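Local coordinates for protein diol-dehydratase (Roseburia inulinivorans, PDB 5I2A) that dehydrates diols such as 1,2-propanediol without vitamin B12, as a lyase of the glycyl radical enzyme family, at residues Lys322-Asn327 and Leu376-Leu381; Asp13-Leu18 and Ile316-Val321. All coordinates share one frame; numbering follows the deposited sequence. Where two conformers were deposited one is given.

Contact 1 (Lys322-Asn327 and Leu376-Leu381)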
ATOM      1  N   LYS A 322      -9.455   2.010  37.489  1.00 15.40           N
ATOM      2  CA  LYS A 322      -9.690   2.395  36.107  1.00 14.58           C
ATOM      3  C   LYS A 322      -9.215   1.330  35.114  1.00 13.68           C
ATOM      4  O   LYS A 322      -9.892   1.059  34.135  1.00 13.72           O
ATOM      5  CB  LYS A 322      -9.022   3.744  35.812  1.00 15.66           C
ATOM      6  CG  LYS A 322      -9.784   4.949  36.387  1.00 17.50           C
ATOM      7  CD  LYS A 322     -10.732   5.598  35.356  1.00 17.13           C
ATOM      8  CE  LYS A 322     -11.884   4.684  34.965  1.00 16.04           C
ATOM      9  NZ  LYS A 322     -12.955   5.352  34.179  1.00 17.12           N
ATOM     10  N   LEU A 323      -8.068   0.713  35.385  1.00 15.11           N
ATOM     11  CA  LEU A 323      -7.548  -0.343  34.521  1.00 12.46           C
ATOM     12  C   LEU A 323      -8.535  -1.504  34.368  1.00 14.26           C
ATOM     13  O   LEU A 323      -8.491  -2.209  33.370  1.00 13.31           O
ATOM     14  CB  LEU A 323      -6.206  -0.854  35.049  1.00 13.16           C
ATOM     15  CG  LEU A 323      -5.015   0.077  34.768  1.00 13.58           C
ATOM     16  CD1 LEU A 323      -3.843  -0.208  35.716  1.00 12.25           C
ATOM     17  CD2 LEU A 323      -4.556  -0.067  33.313  1.00 12.85           C
ATOM     18  N   ASN A 324      -9.422  -1.699  35.345  1.00 11.85           N
ATOM     19  CA  ASN A 324     -10.481  -2.700  35.232  1.00 11.92           C
ATOM     20  C   ASN A 324     -11.768  -2.182  34.601  1.00 15.85           C
ATOM     21  O   ASN A 324     -12.684  -2.959  34.330  1.00 15.26           O
ATOM     22  CB  ASN A 324     -10.799  -3.294  36.607  1.00 13.74           C
ATOM     23  CG  ASN A 324      -9.652  -4.087  37.158  1.00 12.70           C
ATOM     24  OD1 ASN A 324      -9.555  -5.290  36.933  1.00 13.06           O
ATOM     25  ND2 ASN A 324      -8.753  -3.411  37.864  1.00 11.81           N
ATOM     26  N   ASP A 325     -11.842  -0.881  34.354  1.00 15.03           N
ATOM     27  CA  ASP A 325     -13.037  -0.312  33.716  1.00 15.55           C
ATOM     28  C   ASP A 325     -13.063  -0.603  32.207  1.00 17.98           C
ATOM     29  O   ASP A 325     -14.125  -0.706  31.599  1.00 14.27           O
ATOM     30  CB  ASP A 325     -13.103   1.199  33.957  1.00 12.67           C
ATOM     31  CG  ASP A 325     -14.475   1.793  33.645  1.00 17.20           C
ATOM     32  OD1 ASP A 325     -15.477   1.051  33.609  1.00 16.92           O
ATOM     33  OD2 ASP A 325     -14.540   3.016  33.447  1.00 17.71           O
ATOM     34  N   LEU A 326     -11.885  -0.731  31.605  1.00 15.48           N
ATOM     35  CA  LEU A 326     -11.796  -1.009  30.168  1.00 14.32           C
ATOM     36  C   LEU A 326     -12.076  -2.489  29.901  1.00 13.45           C
ATOM     37  O   LEU A 326     -11.805  -3.344  30.751  1.00 15.16           O
ATOM     38  CB  LEU A 326     -10.417  -0.594  29.634  1.00 12.57           C
ATOM     39  CG  LEU A 326     -10.045   0.882  29.831  1.00 12.83           C
ATOM     40  CD1 LEU A 326      -8.672   1.174  29.253  1.00 12.19           C
ATOM     41  CD2 LEU A 326     -11.103   1.794  29.214  1.00 13.64           C
ATOM     42  N   ASN A 327     -12.661  -2.793  28.745  1.00 12.73           N
ATOM     43  CA  ASN A 327     -13.030  -4.167  28.413  1.00 11.74           C
ATOM     44  C   ASN A 327     -13.039  -4.353  26.889  1.00 14.03           C
ATOM     45  O   ASN A 327     -12.832  -3.402  26.135  1.00 13.15           O
ATOM     46  CB  ASN A 327     -14.406  -4.519  29.029  1.00 11.22           C
ATOM     47  CG  ASN A 327     -14.610  -6.031  29.273  1.00 11.18           C
ATOM     48  OD1 ASN A 327     -13.885  -6.883  28.754  1.00 12.53           O
ATOM     49  ND2 ASN A 327     -15.631  -6.355  30.068  1.00 14.99           N
ATOM     50  N   LEU A 376      -8.507  -6.490  42.317  1.00 14.42           N
ATOM     51  CA  LEU A 376      -9.192  -6.826  41.070  1.00 11.10           C
ATOM     52  C   LEU A 376      -8.204  -7.542  40.135  1.00 16.35           C
ATOM     53  O   LEU A 376      -7.013  -7.570  40.422  1.00 15.19           O
ATOM     54  CB  LEU A 376      -9.749  -5.558  40.421  1.00 11.91           C
ATOM     55  CG  LEU A 376     -11.017  -5.028  41.091  1.00 15.08           C
ATOM     56  CD1 LEU A 376     -11.523  -3.796  40.336  1.00 13.40           C
ATOM     57  CD2 LEU A 376     -12.091  -6.130  41.171  1.00 14.13           C
ATOM     58  N   PRO A 377      -8.687  -8.130  39.024  1.00 13.75           N
ATOM     59  CA  PRO A 377      -7.758  -8.851  38.144  1.00 14.46           C
ATOM     60  C   PRO A 377      -6.647  -7.992  37.527  1.00 14.20           C
ATOM     61  O   PRO A 377      -5.535  -8.468  37.388  1.00 14.66           O
ATOM     62  CB  PRO A 377      -8.676  -9.381  37.043  1.00 14.38           C
ATOM     63  CG  PRO A 377      -9.987  -9.570  37.737  1.00 13.37           C
ATOM     64  CD  PRO A 377     -10.089  -8.390  38.658  1.00 13.70           C
ATOM     65  N   MET A 378      -6.957  -6.757  37.155  1.00 14.31           N
ATOM     66  CA  MET A 378      -6.000  -5.912  36.457  1.00 12.17           C
ATOM     67  C   MET A 378      -5.482  -4.826  37.396  1.00 17.53           C
ATOM     68  O   MET A 378      -6.172  -4.461  38.338  1.00 16.30           O
ATOM     69  CB  MET A 378      -6.654  -5.297  35.208  1.00 11.67           C
ATOM     70  CG  MET A 378      -7.331  -6.352  34.303  1.00 14.58           C
ATOM     71  SD  MET A 378      -7.444  -5.891  32.551  1.00 14.64           S
ATOM     72  CE  MET A 378      -9.175  -5.455  32.382  1.00 11.69           C
ATOM     73  N   PRO A 379      -4.267  -4.304  37.150  1.00 16.13           N
ATOM     74  CA  PRO A 379      -3.316  -4.696  36.103  1.00 12.09           C
ATOM     75  C   PRO A 379      -2.690  -6.057  36.389  1.00 13.13           C
ATOM     76  O   PRO A 379      -2.813  -6.569  37.511  1.00 13.70           O
ATOM     77  CB  PRO A 379      -2.257  -3.591  36.152  1.00 14.53           C
ATOM     78  CG  PRO A 379      -2.298  -3.117  37.609  1.00 16.66           C
ATOM     79  CD  PRO A 379      -3.756  -3.200  37.986  1.00 13.38           C
ATOM     80  N   SER A 380      -2.049  -6.638  35.378  1.00 11.50           N
ATOM     81  CA  SER A 380      -1.295  -7.860  35.557  1.00 12.54           C
ATOM     82  C   SER A 380       0.063  -7.472  36.153  1.00 14.75           C
ATOM     83  O   SER A 380       1.068  -7.294  35.439  1.00 12.85           O
ATOM     84  CB  SER A 380      -1.140  -8.626  34.229  1.00 12.72           C
ATOM     85  OG  SER A 380      -2.400  -9.004  33.680  1.00 13.93           O
ATOM     86  N   LEU A 381       0.071  -7.328  37.474  1.00 12.78           N
ATOM     87  CA  LEU A 381       1.252  -6.904  38.206  1.00 13.56           C
ATOM     88  C   LEU A 381       2.395  -7.906  38.089  1.00 15.61           C
ATOM     89  O   LEU A 381       2.220  -9.113  38.238  1.00 12.77           O
ATOM     90  CB  LEU A 381       0.917  -6.677  39.681  1.00 12.64           C
ATOM     91  CG  LEU A 381       2.043  -6.073  40.508  1.00 13.61           C
ATOM     92  CD1 LEU A 381       2.299  -4.646  40.067  1.00 13.19           C
ATOM     93  CD2 LEU A 381       1.692  -6.125  41.998  1.00 14.05           C
TER
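Asn324 and Met378 bring the two backbones nearest, their CA atoms 5.6 Å apart, where the chain near the C-terminal end of helix 309-323 meets the loop leading into strand 380-385. The primary amide of Asn324 reads the main chain of Met378 at both ends. Its OD1 accepts the N-H of Met378 at 3.0 Å, and its ND2 donates to Met378 O at 2.8 Å, approaching from above that carbonyl plane. Because ND2 also bonds to Trp320 O, three bonds hold the buried amide and fix which way it is flipped, a task for which asparagine, donor and acceptor at once, is well suited. Leu376 lays its CB over the amide face, 3.6 Å from Asn324 CG. Beside this polar centre, the flexible Met378 bends at chi3 (-105°) and packs its CE methyl 3.5 Å from Leu323 O, a carbonyl whose hydrogen bond comes from Gln345 NE2. Leu323 CD1 rests 3.8 Å from CD of Pro379, a rigid ring that follows a cis peptide bond. Helix 262-279 packs on Leu323 through Trp270, helix 14-22 reaches Leu376 through Val19, and strand 346-350 backs Pro379 through Leu347.

Contact 2 (Asp13-Leu18 and Ile316-Val321); sequences DRIKRL and IDCIWV
Arg14, whose aliphatic part runs past Cys318, has its guanidinium held at all three nitrogens: NE by Glu314, NH2 by Glu243 and NH1 by the carbonyl of Glu71. The motif is a pair of nearly parallel packed helices, with the segment axes 10.2 Å apart at closest and only 8° from alignment. Its interface is mainly apolar, carbon and sulfur packing with no polar bond between the two segments. Bent at chi3, the arginine keeps its charged end with these partners while its CD stays 4.1 Å from Cys318 SG, so one long side chain serves both a greasy seam and an ionic cluster. The thiol of Cys318, small enough for a close helix pair, rests against both Arg14 and Leu18, whose CD1 is 3.8 Å from SG. Ile15, next along the first helix, turns its CD1 chiefly to Asp317, touching Asp317 CB at 3.6 Å, the two side chains crossing at about a right angle, and the isoleucine thus meets the hydrocarbon root of the aspartate. The buried carboxylate has polar partners of its own, with OD2 bonded to His373 ND1 and OD1 to Gln313 NE2, which would probably favour the charged form. One turn further along, beta-branched Val321 faces the first helix with both methyls. CG2 lies 4.4 Å from Ile15 CG2, while CG1, anti to the backbone N (chi1 172°), ends 4.0 Å from Leu18 CB.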
ATOM      1  N   ASP A  13     -11.515   4.963  51.820  0.61 23.84           N
ATOM      2  CA  ASP A  13     -12.828   4.325  51.783  0.61 22.02           C
ATOM      3  C   ASP A  13     -13.487   4.497  50.415  0.61 21.52           C
ATOM      4  O   ASP A  13     -14.456   3.811  50.091  0.61 20.07           O
ATOM      5  CB  ASP A  13     -13.742   4.880  52.894  0.61 26.23           C
ATOM      6  CG  ASP A  13     -14.080   6.358  52.712  0.61 26.07           C
ATOM      7  OD1 ASP A  13     -13.200   7.145  52.302  0.61 28.46           O
ATOM      8  OD2 ASP A  13     -15.239   6.734  52.985  0.61 33.39           O
ATOM      9  N   ARG A  14     -12.951   5.413  49.616  1.00 20.75           N
ATOM     10  CA  ARG A  14     -13.422   5.620  48.242  1.00 21.77           C
ATOM     11  C   ARG A  14     -13.277   4.356  47.385  1.00 18.21           C
ATOM     12  O   ARG A  14     -14.138   4.046  46.571  1.00 19.26           O
ATOM     13  CB  ARG A  14     -12.639   6.770  47.589  1.00 21.45           C
ATOM     14  CG  ARG A  14     -13.088   7.156  46.178  1.00 20.42           C
ATOM     15  CD  ARG A  14     -12.033   8.023  45.496  1.00 16.41           C
ATOM     16  NE  ARG A  14     -11.512   9.060  46.386  1.00 22.77           N
ATOM     17  CZ  ARG A  14     -11.969  10.307  46.438  1.00 22.08           C
ATOM     18  NH1 ARG A  14     -12.957  10.692  45.642  1.00 18.06           N
ATOM     19  NH2 ARG A  14     -11.438  11.171  47.287  1.00 20.41           N
ATOM     20  N   ILE A  15     -12.183   3.631  47.590  1.00 19.03           N
ATOM     21  CA  ILE A  15     -11.790   2.557  46.679  1.00 20.73           C
ATOM     22  C   ILE A  15     -12.849   1.463  46.537  1.00 20.23           C
ATOM     23  O   ILE A  15     -13.230   1.109  45.433  1.00 21.64           O
ATOM     24  CB  ILE A  15     -10.449   1.924  47.119  1.00 19.35           C
ATOM     25  CG1 ILE A  15      -9.369   3.004  47.207  1.00 17.73           C
ATOM     26  CG2 ILE A  15     -10.036   0.797  46.172  1.00 17.44           C
ATOM     27  CD1 ILE A  15      -9.331   3.975  46.025  1.00 17.24           C
ATOM     28  N   LYS A  16     -13.344   0.942  47.648  1.00 20.49           N
ATOM     29  CA  LYS A  16     -14.353  -0.108  47.581  1.00 17.45           C
ATOM     30  C   LYS A  16     -15.620   0.361  46.868  1.00 18.86           C
ATOM     31  O   LYS A  16     -16.270  -0.415  46.161  1.00 19.30           O
ATOM     32  CB  LYS A  16     -14.707  -0.616  48.982  1.00 23.67           C
ATOM     33  CG  LYS A  16     -15.787  -1.689  48.971  1.00 25.58           C
ATOM     34  CD  LYS A  16     -15.959  -2.323  50.345  1.00 35.91           C
ATOM     35  CE  LYS A  16     -16.719  -3.636  50.243  1.00 37.71           C
ATOM     36  NZ  LYS A  16     -18.109  -3.429  49.769  1.00 37.36           N
ATOM     37  N   ARG A  17     -15.972   1.630  47.036  1.00 17.35           N
ATOM     38  CA  ARG A  17     -17.156   2.139  46.354  1.00 17.65           C
ATOM     39  C   ARG A  17     -16.901   2.260  44.845  1.00 17.64           C
ATOM     40  O   ARG A  17     -17.786   1.976  44.040  1.00 18.07           O
ATOM     41  CB  ARG A  17     -17.596   3.483  46.951  1.00 19.75           C
ATOM     42  CG  ARG A  17     -17.976   3.383  48.460  1.00 23.60           C
ATOM     43  CD  ARG A  17     -18.746   4.616  48.938  1.00 23.28           C
ATOM     44  NE  ARG A  17     -17.901   5.799  48.982  1.00 20.33           N
ATOM     45  CZ  ARG A  17     -17.173   6.160  50.034  1.00 24.51           C
ATOM     46  NH1 ARG A  17     -17.199   5.428  51.138  1.00 25.90           N
ATOM     47  NH2 ARG A  17     -16.426   7.255  49.989  1.00 19.65           N
ATOM     48  N   LEU A  18     -15.698   2.682  44.470  1.00 16.77           N
ATOM     49  CA  LEU A  18     -15.320   2.703  43.055  1.00 20.93           C
ATOM     50  C   LEU A  18     -15.432   1.309  42.466  1.00 16.86           C
ATOM     51  O   LEU A  18     -15.975   1.130  41.379  1.00 19.56           O
ATOM     52  CB  LEU A  18     -13.897   3.230  42.862  1.00 12.89           C
ATOM     53  CG  LEU A  18     -13.727   4.693  43.242  1.00 15.33           C
ATOM     54  CD1 LEU A  18     -12.255   5.081  43.254  1.00 17.59           C
ATOM     55  CD2 LEU A  18     -14.526   5.579  42.293  1.00 15.06           C
ATOM     56  N   ILE A 316      -3.005   6.059  42.961  1.00 19.45           N
ATOM     57  CA  ILE A 316      -2.581   4.823  42.331  1.00 17.66           C
ATOM     58  C   ILE A 316      -3.702   3.778  42.407  1.00 17.75           C
ATOM     59  O   ILE A 316      -3.996   3.094  41.418  1.00 17.50           O
ATOM     60  CB  ILE A 316      -1.296   4.288  42.978  1.00 18.90           C
ATOM     61  CG1 ILE A 316      -0.141   5.262  42.716  1.00 17.25           C
ATOM     62  CG2 ILE A 316      -0.964   2.914  42.438  1.00 17.28           C
ATOM     63  CD1 ILE A 316       1.155   4.909  43.456  1.00 17.02           C
ATOM     64  N   ASP A 317      -4.343   3.678  43.571  1.00 15.39           N
ATOM     65  CA  ASP A 317      -5.488   2.792  43.728  1.00 16.60           C
ATOM     66  C   ASP A 317      -6.579   3.131  42.705  1.00 15.95           C
ATOM     67  O   ASP A 317      -7.211   2.240  42.129  1.00 14.92           O
ATOM     68  CB  ASP A 317      -6.065   2.871  45.147  1.00 16.97           C
ATOM     69  CG  ASP A 317      -5.152   2.249  46.200  1.00 21.80           C
ATOM     70  OD1 ASP A 317      -4.111   1.655  45.842  1.00 19.86           O
ATOM     71  OD2 ASP A 317      -5.482   2.354  47.397  1.00 20.67           O
ATOM     72  N   CYS A 318      -6.801   4.423  42.490  1.00 15.56           N
ATOM     73  CA  CYS A 318      -7.792   4.861  41.514  1.00 18.00           C
ATOM     74  C   CYS A 318      -7.422   4.394  40.091  1.00 16.20           C
ATOM     75  O   CYS A 318      -8.290   3.978  39.327  1.00 17.31           O
ATOM     76  CB  CYS A 318      -7.955   6.383  41.560  1.00 15.20           C
ATOM     77  SG  CYS A 318      -8.992   6.991  42.956  1.00 19.86           S
ATOM     78  N   ILE A 319      -6.136   4.451  39.751  1.00 16.47           N
ATOM     79  CA  ILE A 319      -5.676   3.974  38.447  1.00 17.63           C
ATOM     80  C   ILE A 319      -5.886   2.463  38.314  1.00 16.01           C
ATOM     81  O   ILE A 319      -6.330   1.996  37.274  1.00 14.74           O
ATOM     82  CB  ILE A 319      -4.203   4.329  38.207  1.00 15.03           C
ATOM     83  CG1 ILE A 319      -4.066   5.837  38.023  1.00 14.49           C
ATOM     84  CG2 ILE A 319      -3.629   3.581  36.977  1.00 12.96           C
ATOM     85  CD1 ILE A 319      -2.648   6.300  37.973  1.00 17.21           C
ATOM     86  N   TRP A 320      -5.608   1.720  39.385  1.00 13.93           N
ATOM     87  CA  TRP A 320      -5.843   0.282  39.392  1.00 13.96           C
ATOM     88  C   TRP A 320      -7.318   0.009  39.114  1.00 16.26           C
ATOM     89  O   TRP A 320      -7.649  -0.879  38.324  1.00 15.08           O
ATOM     90  CB  TRP A 320      -5.410  -0.323  40.718  1.00 12.62           C
ATOM     91  CG  TRP A 320      -4.010  -0.923  40.782  1.00 14.61           C
ATOM     92  CD1 TRP A 320      -3.663  -2.135  41.326  1.00 13.61           C
ATOM     93  CD2 TRP A 320      -2.789  -0.356  40.272  1.00 14.48           C
ATOM     94  NE1 TRP A 320      -2.310  -2.333  41.217  1.00 12.70           N
ATOM     95  CE2 TRP A 320      -1.749  -1.263  40.576  1.00 10.29           C
ATOM     96  CE3 TRP A 320      -2.471   0.832  39.605  1.00 16.27           C
ATOM     97  CZ2 TRP A 320      -0.420  -1.016  40.238  1.00 12.37           C
ATOM     98  CZ3 TRP A 320      -1.146   1.070  39.270  1.00 12.34           C
ATOM     99  CH2 TRP A 320      -0.142   0.150  39.586  1.00 10.62           C
ATOM    100  N   VAL A 321      -8.208   0.786  39.727  1.00 14.06           N
ATOM    101  CA  VAL A 321      -9.634   0.591  39.455  1.00 15.42           C
ATOM    102  C   VAL A 321      -9.954   0.887  37.984  1.00 15.39           C
ATOM    103  O   VAL A 321     -10.618   0.097  37.314  1.00 15.51           O
ATOM    104  CB  VAL A 321     -10.529   1.465  40.369  1.00 16.51           C
ATOM    105  CG1 VAL A 321     -11.983   1.376  39.937  1.00 13.90           C
ATOM    106  CG2 VAL A 321     -10.383   1.017  41.823  1.00 16.19           C
TER

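How the contacts relate
Contacts 1 and 2 lie with their centres about 11 Å apart and share helix 309-323: residues 316-321 give contact 2 one of its two helices, and 322-327 carry the chain directly on into contact 1. Along the chain contact 2 closes before contact 1 opens. They touch where Trp320 CD1 lies 3.5 Å from Pro379 CD. Helix 14-22, from the start of the chain, runs on from contact 2 to reach both halves of contact 1. Segment 376-381 leads out of helix 362-374; strand 346-350, this helix and strand 380-385, the two strands parallel neighbours, form a beta-alpha-beta unit. The two contacts therefore tie an N-terminal helix, through one shared helix, to a sheet within the pyruvate formate-lyase-like fold.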